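Local coordinates for protein b11L5F_LGL (Synthetic construct, PDB 6CZG) that is a computationally designed, eight-stranded antiparallel beta barrel that was probably made as a scaffold for holding a small ligand, as in fluorescence-activating designs, at residues A[9-14]-A[85-90]; A[41-46]-A[71-76]; A[29-34]-A[109-114]. One frame throughout, in Å; residues are numbered along the deposited sequence.

Contact 1 of 3, residues A[9-14]-A[85-90]; sequences SLLPGT and GQLTLD
Leu-10 and Leu-89 meet through their branched ends, and next to them Leu-11 reaches Leu-87, so that two leucine pairs join the end of helix 6-10 and the turn that follows it to strand 81-91. Apolar packing makes up the whole contact; no hydrogen bond crosses it, and the surface buried is modest, 128 Å². In the first pair a single methyl of Leu-10 does the touching: its CD1 lies 3.9 Å from Leu-89 CD1 and 4.0 Å from Leu-89 CD2, sitting against the fork of the other leucine. The second methyl of Leu-10 stays back, CD2 being 6.2 Å from Leu-89 CD1. The two side chains cross at about a right angle. The first torsion of Leu-89 (chi1 169°) sends CG away from the backbone N and swings the fork over to the carbonyl side, where Leu-10 meets it. The second pair lies deeper. Leu-11 and Leu-87 are both buried, and they approach methyl to methyl, with Leu-11 CD1 4.2 Å from Leu-87 CD1, a looser touch than the first. Leu-87 starts out toward its partner, whereas Leu-11 comes near only with the end of its side chain, which its extended second torsion (chi2 179°) carries across.

In the turn itself, the carbonyl oxygens of Leu-11 and Pro-12 are hydrogen-bonded to Trp-15 NE1 and Arg-113 NH1. Helix 6-10, tethered just ahead of its start by the Cys-5 to Cys-63 disulfide, lies by one end of the barrel. From there Leu-11 dips inward among Met-69 of strand 68-75, Phe-95 of strand 94-101 and Phe-33 of strand 26-37, and Leu-87 joins the same core between Val-71, Phe-97 and Leu-111.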
ATOM      1  N   SER A   9      13.539   4.722   0.496  1.00 23.92           N
ATOM      2  CA  SER A   9      14.724   3.886   0.649  1.00 22.33           C
ATOM      3  C   SER A   9      14.420   2.612   1.424  1.00 25.86           C
ATOM      4  O   SER A   9      15.062   1.581   1.192  1.00 30.52           O
ATOM      5  CB  SER A   9      15.840   4.670   1.339  1.00 25.77           C
ATOM      6  OG  SER A   9      16.641   5.357   0.393  1.00 31.61           O
ATOM      7  N   LEU A  10      13.450   2.654   2.339  1.00 24.70           N
ATOM      8  CA  LEU A  10      13.144   1.502   3.179  1.00 24.34           C
ATOM      9  C   LEU A  10      12.001   0.641   2.651  1.00 25.66           C
ATOM     10  O   LEU A  10      11.815  -0.476   3.143  1.00 24.04           O
ATOM     11  CB  LEU A  10      12.810   1.964   4.602  1.00 27.31           C
ATOM     12  CG  LEU A  10      13.964   2.601   5.377  1.00 25.18           C
ATOM     13  CD1 LEU A  10      13.529   2.959   6.789  1.00 19.36           C
ATOM     14  CD2 LEU A  10      15.170   1.674   5.399  1.00 26.51           C
ATOM     15  N   LEU A  11      11.240   1.121   1.669  1.00 23.41           N
ATOM     16  CA  LEU A  11      10.062   0.413   1.174  1.00 21.74           C
ATOM     17  C   LEU A  11      10.311  -0.806   0.277  1.00 25.28           C
ATOM     18  O   LEU A  11       9.496  -1.738   0.320  1.00 21.52           O
ATOM     19  CB  LEU A  11       9.155   1.393   0.427  1.00 25.30           C
ATOM     20  CG  LEU A  11       8.073   2.049   1.290  1.00 20.08           C
ATOM     21  CD1 LEU A  11       7.240   3.022   0.471  1.00 20.63           C
ATOM     22  CD2 LEU A  11       7.193   0.992   1.943  1.00 18.21           C
ATOM     23  N   PRO A  12      11.360  -0.856  -0.554  1.00 25.30           N
ATOM     24  CA  PRO A  12      11.491  -1.982  -1.493  1.00 25.01           C
ATOM     25  C   PRO A  12      11.419  -3.339  -0.804  1.00 25.64           C
ATOM     26  O   PRO A  12      12.047  -3.565   0.233  1.00 24.29           O
ATOM     27  CB  PRO A  12      12.865  -1.751  -2.127  1.00 25.50           C
ATOM     28  CG  PRO A  12      13.048  -0.295  -2.075  1.00 27.11           C
ATOM     29  CD  PRO A  12      12.431   0.137  -0.778  1.00 24.06           C
ATOM     30  N   GLY A  13      10.642  -4.251  -1.395  1.00 24.58           N
ATOM     31  CA  GLY A  13      10.484  -5.586  -0.861  1.00 24.48           C
ATOM     32  C   GLY A  13       9.023  -5.924  -0.649  1.00 22.81           C
ATOM     33  O   GLY A  13       8.127  -5.278  -1.203  1.00 19.69           O
ATOM     34  N   THR A  14       8.784  -6.950   0.166  1.00 26.15           N
ATOM     35  CA  THR A  14       7.452  -7.494   0.392  1.00 25.13           C
ATOM     36  C   THR A  14       6.979  -7.189   1.809  1.00 24.23           C
ATOM     37  O   THR A  14       7.746  -7.311   2.773  1.00 23.11           O
ATOM     38  CB  THR A  14       7.438  -9.007   0.144  1.00 25.94           C
ATOM     39  OG1 THR A  14       7.673  -9.264  -1.246  1.00 23.99           O
ATOM     40  CG2 THR A  14       6.102  -9.618   0.543  1.00 22.09           C
ATOM     41  N   GLY A  85      -3.993   7.148  -0.647  1.00 27.33           N
ATOM     42  CA  GLY A  85      -3.717   7.360   0.759  1.00 24.28           C
ATOM     43  C   GLY A  85      -2.297   7.807   1.008  1.00 27.02           C
ATOM     44  O   GLY A  85      -1.643   8.372   0.131  1.00 26.85           O
ATOM     45  N   GLN A  86      -1.836   7.560   2.233  1.00 21.79           N
ATOM     46  CA  GLN A  86      -0.511   7.968   2.673  1.00 22.91           C
ATOM     47  C   GLN A  86       0.126   6.844   3.473  1.00 22.34           C
ATOM     48  O   GLN A  86      -0.513   6.271   4.360  1.00 22.78           O
ATOM     49  CB  GLN A  86      -0.587   9.243   3.524  1.00 22.50           C
ATOM     50  CG  GLN A  86       0.702   9.596   4.243  1.00 23.62           C
ATOM     51  CD  GLN A  86       0.607  10.910   4.994  1.00 30.33           C
ATOM     52  OE1 GLN A  86       0.039  11.882   4.498  1.00 38.88           O
ATOM     53  NE2 GLN A  86       1.162  10.943   6.200  1.00 32.17           N
ATOM     54  N   LEU A  87       1.381   6.530   3.156  1.00 20.08           N
ATOM     55  CA  LEU A  87       2.169   5.572   3.919  1.00 21.20           C
ATOM     56  C   LEU A  87       3.096   6.326   4.860  1.00 22.75           C
ATOM     57  O   LEU A  87       3.825   7.226   4.432  1.00 19.39           O
ATOM     58  CB  LEU A  87       2.981   4.662   2.994  1.00 22.70           C
ATOM     59  CG  LEU A  87       2.242   3.475   2.374  1.00 23.77           C
ATOM     60  CD1 LEU A  87       3.079   2.831   1.278  1.00 26.81           C
ATOM     61  CD2 LEU A  87       1.865   2.458   3.438  1.00 24.32           C
ATOM     62  N   THR A  88       3.066   5.960   6.137  1.00 20.37           N
ATOM     63  CA  THR A  88       3.865   6.618   7.164  1.00 21.74           C
ATOM     64  C   THR A  88       4.889   5.632   7.705  1.00 23.37           C
ATOM     65  O   THR A  88       4.528   4.540   8.155  1.00 20.02           O
ATOM     66  CB  THR A  88       2.983   7.145   8.296  1.00 19.67           C
ATOM     67  OG1 THR A  88       2.020   8.063   7.766  1.00 19.87           O
ATOM     68  CG2 THR A  88       3.830   7.851   9.345  1.00 20.02           C
ATOM     69  N   LEU A  89       6.162   6.018   7.655  1.00 22.97           N
ATOM     70  CA  LEU A  89       7.229   5.196   8.212  1.00 22.71           C
ATOM     71  C   LEU A  89       7.140   5.216   9.732  1.00 24.96           C
ATOM     72  O   LEU A  89       7.331   6.263  10.359  1.00 30.51           O
ATOM     73  CB  LEU A  89       8.589   5.700   7.737  1.00 25.19           C
ATOM     74  CG  LEU A  89       9.810   5.101   8.440  1.00 30.52           C
ATOM     75  CD1 LEU A  89       9.951   3.625   8.108  1.00 26.12           C
ATOM     76  CD2 LEU A  89      11.076   5.860   8.068  1.00 31.89           C
ATOM     77  N   ASP A  90       6.850   4.061  10.325  1.00 28.79           N
ATOM     78  CA  ASP A  90       6.865   3.896  11.773  1.00 26.43           C
ATOM     79  C   ASP A  90       8.158   3.266  12.265  1.00 28.92           C
ATOM     80  O   ASP A  90       8.701   3.686  13.292  1.00 30.03           O
ATOM     81  CB  ASP A  90       5.675   3.043  12.223  1.00 28.08           C
ATOM     82  CG  ASP A  90       5.282   3.304  13.665  1.00 35.76           C
ATOM     83  OD1 ASP A  90       4.260   3.985  13.891  1.00 44.22           O
ATOM     84  OD2 ASP A  90       5.998   2.829  14.571  1.00 41.01           O
TER

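Contact 2 of 3, residues A[41-46]-A[71-76]; sequences LDVKAQ and VDITYP
Val-43 overlaps Ile-73 inside the beta barrel, where strands 40-48 and 68-75 come together across the strand between them. The two backbones share no hydrogen bond; strand 54-65 lies between them and is paired with both, and on the 40-48 side Val-43 bonds to Gly-59 and Ala-45 to Gly-57. The Val-43 and Ile-73 CA atoms are nevertheless just 7.5 Å apart, consistent with a sheet that curls tightly at these glycines.

Both methyls of Val-43 are engaged. Its CG1 lies 3.9 Å from Ile-73 CG1, and the end methyl of the isoleucine, CD1, comes within 4.1 Å of Val-43 CG1 and 4.2 Å of CG2; the isoleucine chain crosses the valine fork at about a right angle. Met-31 of strand 26-37 packs on Ile-73 and on Ala-45, which makes this patch part of the buried core.

Further along, Tyr-75 reaches Ala-45 with the end of its side chain. With CG beside the backbone N (chi1 -68°), the ring's end comes nearer to the alanine than the direction of CB would suggest; the ring also touches Ile-55, Met-81 and Val-83. Its phenol end arrives obliquely at the small alanine methyl, with Tyr-75 OH 3.4 Å from Ala-45 CB.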
ATOM      1  N   LEU A  41       8.249   4.586  -6.371  1.00 24.36           N
ATOM      2  CA  LEU A  41       8.346   3.138  -6.471  1.00 19.97           C
ATOM      3  C   LEU A  41       7.048   2.599  -7.051  1.00 22.80           C
ATOM      4  O   LEU A  41       5.991   3.217  -6.917  1.00 21.45           O
ATOM      5  CB  LEU A  41       8.609   2.481  -5.109  1.00 20.29           C
ATOM      6  CG  LEU A  41       9.865   2.895  -4.344  1.00 22.65           C
ATOM      7  CD1 LEU A  41       9.472   3.660  -3.099  1.00 25.93           C
ATOM      8  CD2 LEU A  41      10.689   1.676  -3.980  1.00 22.16           C
ATOM      9  N   ASP A  42       7.133   1.452  -7.716  1.00 23.90           N
ATOM     10  CA  ASP A  42       5.941   0.745  -8.156  1.00 22.21           C
ATOM     11  C   ASP A  42       5.452  -0.168  -7.041  1.00 23.62           C
ATOM     12  O   ASP A  42       6.251  -0.838  -6.379  1.00 22.26           O
ATOM     13  CB  ASP A  42       6.220  -0.068  -9.421  1.00 26.41           C
ATOM     14  CG  ASP A  42       6.455   0.806 -10.635  1.00 28.23           C
ATOM     15  OD1 ASP A  42       5.797   1.862 -10.742  1.00 31.73           O
ATOM     16  OD2 ASP A  42       7.294   0.436 -11.483  1.00 38.46           O
ATOM     17  N   VAL A  43       4.139  -0.188  -6.829  1.00 20.33           N
ATOM     18  CA  VAL A  43       3.531  -1.001  -5.782  1.00 21.78           C
ATOM     19  C   VAL A  43       2.580  -1.999  -6.425  1.00 23.01           C
ATOM     20  O   VAL A  43       1.792  -1.641  -7.310  1.00 20.16           O
ATOM     21  CB  VAL A  43       2.807  -0.138  -4.728  1.00 24.25           C
ATOM     22  CG1 VAL A  43       1.761   0.758  -5.373  1.00 18.78           C
ATOM     23  CG2 VAL A  43       2.169  -1.021  -3.664  1.00 22.26           C
ATOM     24  N   LYS A  44       2.678  -3.257  -5.999  1.00 19.25           N
ATOM     25  CA  LYS A  44       1.768  -4.316  -6.411  1.00 21.46           C
ATOM     26  C   LYS A  44       1.113  -4.895  -5.166  1.00 24.53           C
ATOM     27  O   LYS A  44       1.807  -5.381  -4.265  1.00 21.66           O
ATOM     28  CB  LYS A  44       2.503  -5.405  -7.193  1.00 23.63           C
ATOM     29  CG  LYS A  44       2.905  -4.988  -8.598  1.00 34.50           C
ATOM     30  CD  LYS A  44       3.151  -6.199  -9.480  1.00 33.42           C
ATOM     31  CE  LYS A  44       4.044  -5.851 -10.660  1.00 48.34           C
ATOM     32  NZ  LYS A  44       4.797  -4.587 -10.436  1.00 51.02           N
ATOM     33  N   ALA A  45      -0.213  -4.841  -5.115  1.00 22.18           N
ATOM     34  CA  ALA A  45      -0.984  -5.358  -3.993  1.00 22.49           C
ATOM     35  C   ALA A  45      -1.647  -6.663  -4.405  1.00 26.07           C
ATOM     36  O   ALA A  45      -2.289  -6.733  -5.457  1.00 24.13           O
ATOM     37  CB  ALA A  45      -2.037  -4.345  -3.538  1.00 22.09           C
ATOM     38  N   GLN A  46      -1.488  -7.693  -3.578  1.00 20.13           N
ATOM     39  CA  GLN A  46      -2.090  -8.994  -3.827  1.00 24.47           C
ATOM     40  C   GLN A  46      -2.922  -9.403  -2.623  1.00 29.33           C
ATOM     41  O   GLN A  46      -2.525  -9.176  -1.476  1.00 28.44           O
ATOM     42  CB  GLN A  46      -1.022 -10.058  -4.115  1.00 21.32           C
ATOM     43  N   VAL A  71       0.116   7.446  -1.957  1.00 28.25           N
ATOM     44  CA  VAL A  71      -0.262   6.105  -2.392  1.00 23.10           C
ATOM     45  C   VAL A  71      -1.388   6.211  -3.410  1.00 28.08           C
ATOM     46  O   VAL A  71      -2.442   6.793  -3.120  1.00 25.28           O
ATOM     47  CB  VAL A  71      -0.691   5.217  -1.213  1.00 29.68           C
ATOM     48  CG1 VAL A  71      -1.154   3.856  -1.713  1.00 27.30           C
ATOM     49  CG2 VAL A  71       0.448   5.069  -0.228  1.00 20.21           C
ATOM     50  N   ASP A  72      -1.170   5.629  -4.590  1.00 25.48           N
ATOM     51  CA  ASP A  72      -2.156   5.594  -5.669  1.00 28.40           C
ATOM     52  C   ASP A  72      -2.124   4.199  -6.282  1.00 30.41           C
ATOM     53  O   ASP A  72      -1.147   3.834  -6.943  1.00 25.74           O
ATOM     54  CB  ASP A  72      -1.857   6.662  -6.722  1.00 32.23           C
ATOM     55  CG  ASP A  72      -2.998   6.853  -7.698  1.00 42.29           C
ATOM     56  OD1 ASP A  72      -3.004   6.173  -8.747  1.00 42.84           O
ATOM     57  OD2 ASP A  72      -3.886   7.686  -7.421  1.00 44.61           O
ATOM     58  N   ILE A  73      -3.182   3.419  -6.058  1.00 23.59           N
ATOM     59  CA  ILE A  73      -3.274   2.048  -6.548  1.00 26.09           C
ATOM     60  C   ILE A  73      -4.595   1.873  -7.285  1.00 31.69           C
ATOM     61  O   ILE A  73      -5.617   2.445  -6.888  1.00 28.40           O
ATOM     62  CB  ILE A  73      -3.156   1.023  -5.398  1.00 26.04           C
ATOM     63  CG1 ILE A  73      -1.957   1.347  -4.504  1.00 21.16           C
ATOM     64  CG2 ILE A  73      -3.042  -0.393  -5.944  1.00 26.37           C
ATOM     65  CD1 ILE A  73      -1.774   0.380  -3.352  1.00 20.65           C
ATOM     66  N   THR A  74      -4.573   1.095  -8.364  1.00 27.66           N
ATOM     67  CA  THR A  74      -5.767   0.775  -9.134  1.00 31.10           C
ATOM     68  C   THR A  74      -5.941  -0.736  -9.198  1.00 31.97           C
ATOM     69  O   THR A  74      -4.972  -1.473  -9.411  1.00 29.31           O
ATOM     70  CB  THR A  74      -5.688   1.356 -10.553  1.00 30.80           C
ATOM     71  OG1 THR A  74      -5.420   2.762 -10.480  1.00 26.72           O
ATOM     72  CG2 THR A  74      -6.996   1.135 -11.300  1.00 28.87           C
ATOM     73  N   TYR A  75      -7.182  -1.195  -9.016  1.00 32.39           N
ATOM     74  CA  TYR A  75      -7.522  -2.619  -8.992  1.00 31.66           C
ATOM     75  C   TYR A  75      -8.416  -2.935 -10.184  1.00 33.61           C
ATOM     76  O   TYR A  75      -9.651  -2.855 -10.080  1.00 32.22           O
ATOM     77  CB  TYR A  75      -8.216  -2.998  -7.685  1.00 31.18           C
ATOM     78  CG  TYR A  75      -7.337  -2.926  -6.457  1.00 31.09           C
ATOM     79  CD1 TYR A  75      -7.055  -1.709  -5.850  1.00 31.53           C
ATOM     80  CD2 TYR A  75      -6.800  -4.078  -5.896  1.00 29.10           C
ATOM     81  CE1 TYR A  75      -6.257  -1.639  -4.723  1.00 30.21           C
ATOM     82  CE2 TYR A  75      -6.001  -4.019  -4.769  1.00 29.33           C
ATOM     83  CZ  TYR A  75      -5.732  -2.797  -4.188  1.00 32.31           C
ATOM     84  OH  TYR A  75      -4.938  -2.735  -3.066  1.00 34.82           O
ATOM     85  N   PRO A  76      -7.842  -3.296 -11.336  1.00 32.95           N
ATOM     86  CA  PRO A  76      -8.687  -3.585 -12.509  1.00 31.20           C
ATOM     87  C   PRO A  76      -9.662  -4.729 -12.289  1.00 32.20           C
ATOM     88  O   PRO A  76     -10.799  -4.668 -12.772  1.00 34.10           O
ATOM     89  CB  PRO A  76      -7.662  -3.913 -13.605  1.00 31.10           C
ATOM     90  CG  PRO A  76      -6.389  -3.278 -13.149  1.00 33.87           C
ATOM     91  CD  PRO A  76      -6.405  -3.365 -11.654  1.00 35.61           C
TER

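Contact 3 of 3, residues A[29-34]-A[109-114]; sequences GQMHFQ and GTLQRQ
Phe-33 and Leu-111 touch in the core of the barrel, near the seam where its first and last strands pair. One methyl of Leu-111, CD2, makes both contacts across the segments. It stands 3.8 Å from Phe-33 CE1, and the sulfur of Met-31 approaches it too, SD to Leu-111 CD2 being 4.2 Å. The other methyl of the leucine is set further back, with Leu-111 CD1 4.6 Å from Met-31 SD. Met-31 gets there by being stretched out, its chi2 of 180° carrying SD straight into the interior. No hydrogen bond joins the two segments, and the CA atoms of Met-31 and Leu-111 are 8.1 Å apart, so the side chains alone bridge them.

Strand 13-20 fills the gap between the segments, hydrogen-bonding to both: Gly-13 and Trp-15 pair with Phe-33 and Met-31, and Thr-14 with Gln-114, while its Val-17 packs on both Met-31 and Leu-111. The ring of Phe-33 meets that of Trp-15 with the planes about 85° apart. On the outer side of strand 26-37, His-32 ND1 is hydrogen-bonded to Thr-14 OG1.

Back in the core, the phenylalanine and leucine side chains cross at about a right angle, and the leucine methyl comes obliquely against the far end of the ring, with Leu-111 CD2 3.9 Å from Phe-33 CZ.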
ATOM      1  N   GLY A  29      -3.126  -9.289   2.998  1.00 23.93           N
ATOM      2  CA  GLY A  29      -2.461  -9.669   1.771  1.00 22.66           C
ATOM      3  C   GLY A  29      -1.013  -9.246   1.785  1.00 24.87           C
ATOM      4  O   GLY A  29      -0.404  -9.098   2.845  1.00 23.06           O
ATOM      5  N   GLN A  30      -0.462  -9.064   0.589  1.00 19.70           N
ATOM      6  CA  GLN A  30       0.928  -8.667   0.422  1.00 26.21           C
ATOM      7  C   GLN A  30       1.018  -7.443  -0.475  1.00 25.75           C
ATOM      8  O   GLN A  30       0.191  -7.243  -1.369  1.00 20.00           O
ATOM      9  CB  GLN A  30       1.772  -9.800  -0.175  1.00 22.44           C
ATOM     10  CG  GLN A  30       1.933 -11.009   0.731  1.00 27.84           C
ATOM     11  CD  GLN A  30       0.698 -11.889   0.761  1.00 28.75           C
ATOM     12  OE1 GLN A  30       0.217 -12.266   1.830  1.00 31.20           O
ATOM     13  NE2 GLN A  30       0.179 -12.223  -0.416  1.00 27.57           N
ATOM     14  N   MET A  31       2.045  -6.630  -0.229  1.00 22.56           N
ATOM     15  CA  MET A  31       2.358  -5.474  -1.057  1.00 23.18           C
ATOM     16  C   MET A  31       3.840  -5.502  -1.397  1.00 21.60           C
ATOM     17  O   MET A  31       4.684  -5.585  -0.498  1.00 22.77           O
ATOM     18  CB  MET A  31       1.993  -4.168  -0.345  1.00 20.56           C
ATOM     19  CG  MET A  31       0.581  -3.687  -0.637  1.00 21.65           C
ATOM     20  SD  MET A  31       0.164  -2.154   0.213  1.00 27.68           S
ATOM     21  CE  MET A  31      -1.606  -2.094  -0.051  1.00 35.60           C
ATOM     22  N   HIS A  32       4.152  -5.434  -2.688  1.00 20.10           N
ATOM     23  CA  HIS A  32       5.522  -5.491  -3.179  1.00 23.48           C
ATOM     24  C   HIS A  32       5.918  -4.142  -3.765  1.00 24.44           C
ATOM     25  O   HIS A  32       5.189  -3.583  -4.591  1.00 21.11           O
ATOM     26  CB  HIS A  32       5.680  -6.589  -4.232  1.00 23.61           C
ATOM     27  CG  HIS A  32       5.035  -7.886  -3.854  1.00 25.53           C
ATOM     28  ND1 HIS A  32       5.535  -8.705  -2.864  1.00 25.34           N
ATOM     29  CD2 HIS A  32       3.930  -8.506  -4.331  1.00 25.45           C
ATOM     30  CE1 HIS A  32       4.766  -9.773  -2.748  1.00 24.01           C
ATOM     31  NE2 HIS A  32       3.785  -9.676  -3.627  1.00 29.93           N
ATOM     32  N   PHE A  33       7.068  -3.628  -3.337  1.00 22.15           N
ATOM     33  CA  PHE A  33       7.579  -2.342  -3.792  1.00 18.82           C
ATOM     34  C   PHE A  33       8.894  -2.546  -4.528  1.00 23.92           C
ATOM     35  O   PHE A  33       9.818  -3.177  -3.998  1.00 18.43           O
ATOM     36  CB  PHE A  33       7.777  -1.377  -2.619  1.00 17.25           C
ATOM     37  CG  PHE A  33       6.508  -1.044  -1.886  1.00 18.42           C
ATOM     38  CD1 PHE A  33       6.040  -1.865  -0.875  1.00 19.60           C
ATOM     39  CD2 PHE A  33       5.787   0.094  -2.208  1.00 19.88           C
ATOM     40  CE1 PHE A  33       4.872  -1.561  -0.198  1.00 21.70           C
ATOM     41  CE2 PHE A  33       4.620   0.405  -1.533  1.00 17.45           C
ATOM     42  CZ  PHE A  33       4.163  -0.424  -0.528  1.00 17.73           C
ATOM     43  N   GLN A  34       8.974  -2.007  -5.747  1.00 20.77           N
ATOM     44  CA  GLN A  34      10.165  -2.021  -6.577  1.00 24.55           C
ATOM     45  C   GLN A  34      10.549  -0.601  -6.974  1.00 22.26           C
ATOM     46  O   GLN A  34       9.677   0.193  -7.344  1.00 20.63           O
ATOM     47  CB  GLN A  34       9.949  -2.866  -7.842  1.00 24.47           C
ATOM     48  CG  GLN A  34      10.563  -4.255  -7.773  1.00 25.62           C
ATOM     49  N   GLY A 109      -4.395   0.750   7.655  1.00 26.64           N
ATOM     50  CA  GLY A 109      -3.708  -0.515   7.465  1.00 22.87           C
ATOM     51  C   GLY A 109      -2.322  -0.495   8.067  1.00 23.63           C
ATOM     52  O   GLY A 109      -1.775   0.556   8.407  1.00 22.30           O
ATOM     53  N   THR A 110      -1.758  -1.693   8.199  1.00 22.81           N
ATOM     54  CA  THR A 110      -0.408  -1.876   8.706  1.00 23.51           C
ATOM     55  C   THR A 110       0.384  -2.745   7.740  1.00 22.95           C
ATOM     56  O   THR A 110      -0.114  -3.769   7.254  1.00 20.57           O
ATOM     57  CB  THR A 110      -0.404  -2.510  10.103  1.00 25.00           C
ATOM     58  OG1 THR A 110      -1.086  -1.649  11.021  1.00 35.72           O
ATOM     59  CG2 THR A 110       1.022  -2.732  10.593  1.00 28.05           C
ATOM     60  N   LEU A 111       1.616  -2.316   7.467  1.00 24.12           N
ATOM     61  CA  LEU A 111       2.560  -3.026   6.612  1.00 20.32           C
ATOM     62  C   LEU A 111       3.686  -3.554   7.493  1.00 21.67           C
ATOM     63  O   LEU A 111       4.446  -2.772   8.074  1.00 22.13           O
ATOM     64  CB  LEU A 111       3.109  -2.106   5.524  1.00 14.70           C
ATOM     65  CG  LEU A 111       2.257  -1.872   4.275  1.00 24.43           C
ATOM     66  CD1 LEU A 111       1.092  -0.935   4.565  1.00 17.17           C
ATOM     67  CD2 LEU A 111       3.112  -1.336   3.137  1.00 20.42           C
ATOM     68  N   GLN A 112       3.791  -4.875   7.590  1.00 20.97           N
ATOM     69  CA  GLN A 112       4.811  -5.534   8.393  1.00 17.25           C
ATOM     70  C   GLN A 112       5.831  -6.174   7.463  1.00 19.05           C
ATOM     71  O   GLN A 112       5.462  -6.953   6.580  1.00 18.18           O
ATOM     72  CB  GLN A 112       4.188  -6.587   9.313  1.00 19.93           C
ATOM     73  CG  GLN A 112       5.155  -7.189  10.317  1.00 20.07           C
ATOM     74  CD  GLN A 112       5.690  -6.163  11.296  1.00 21.74           C
ATOM     75  OE1 GLN A 112       4.935  -5.371  11.858  1.00 22.45           O
ATOM     76  NE2 GLN A 112       7.003  -6.173  11.505  1.00 19.74           N
ATOM     77  N   ARG A 113       7.105  -5.841   7.663  1.00 17.09           N
ATOM     78  CA  ARG A 113       8.159  -6.317   6.775  1.00 17.54           C
ATOM     79  C   ARG A 113       8.173  -7.838   6.701  1.00 18.65           C
ATOM     80  O   ARG A 113       8.203  -8.523   7.727  1.00 17.71           O
ATOM     81  CB  ARG A 113       9.519  -5.798   7.246  1.00 21.26           C
ATOM     82  CG  ARG A 113      10.708  -6.599   6.737  1.00 26.01           C
ATOM     83  CD  ARG A 113      10.904  -6.426   5.239  1.00 25.09           C
ATOM     84  NE  ARG A 113      11.479  -5.126   4.905  1.00 25.24           N
ATOM     85  CZ  ARG A 113      11.578  -4.654   3.667  1.00 27.68           C
ATOM     86  NH1 ARG A 113      11.142  -5.374   2.643  1.00 30.38           N
ATOM     87  NH2 ARG A 113      12.116  -3.461   3.451  1.00 25.27           N
ATOM     88  N   GLN A 114       8.148  -8.363   5.478  1.00 19.00           N
ATOM     89  CA  GLN A 114       8.274  -9.794   5.230  1.00 23.01           C
ATOM     90  C   GLN A 114       9.587 -10.022   4.494  1.00 30.68           C
ATOM     91  O   GLN A 114       9.741  -9.601   3.342  1.00 30.68           O
ATOM     92  CB  GLN A 114       7.087 -10.325   4.428  1.00 25.37           C
ATOM     93  CG  GLN A 114       7.337 -11.678   3.773  1.00 24.75           C
ATOM     94  CD  GLN A 114       7.098 -12.839   4.721  1.00 30.49           C
ATOM     95  OE1 GLN A 114       6.059 -12.917   5.376  1.00 34.11           O
ATOM     96  NE2 GLN A 114       8.064 -13.747   4.799  1.00 25.08           N
TER

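From the N terminus, contact 1 opens first at 9-14, contact 3 opens at 29-34 and contact 2 at 41-46. Contact 2 closes first, when the chain returns as 71-76; contact 1 closes at 85-90 and contact 3 last, at 109-114. Contact 2 is therefore nested in both other loops, whereas contacts 1 and 3 cross. Neighbouring strands link them around the barrel wall: Gly-85 O bonds to Val-71 N between contacts 1 and 2, Lys-44 O to His-32 N between 2 and 3, and Leu-11 O packs on Phe-33 CB between 1 and 3. Together they tie the end of helix 6-10 and strands from both halves of the sequence into one core.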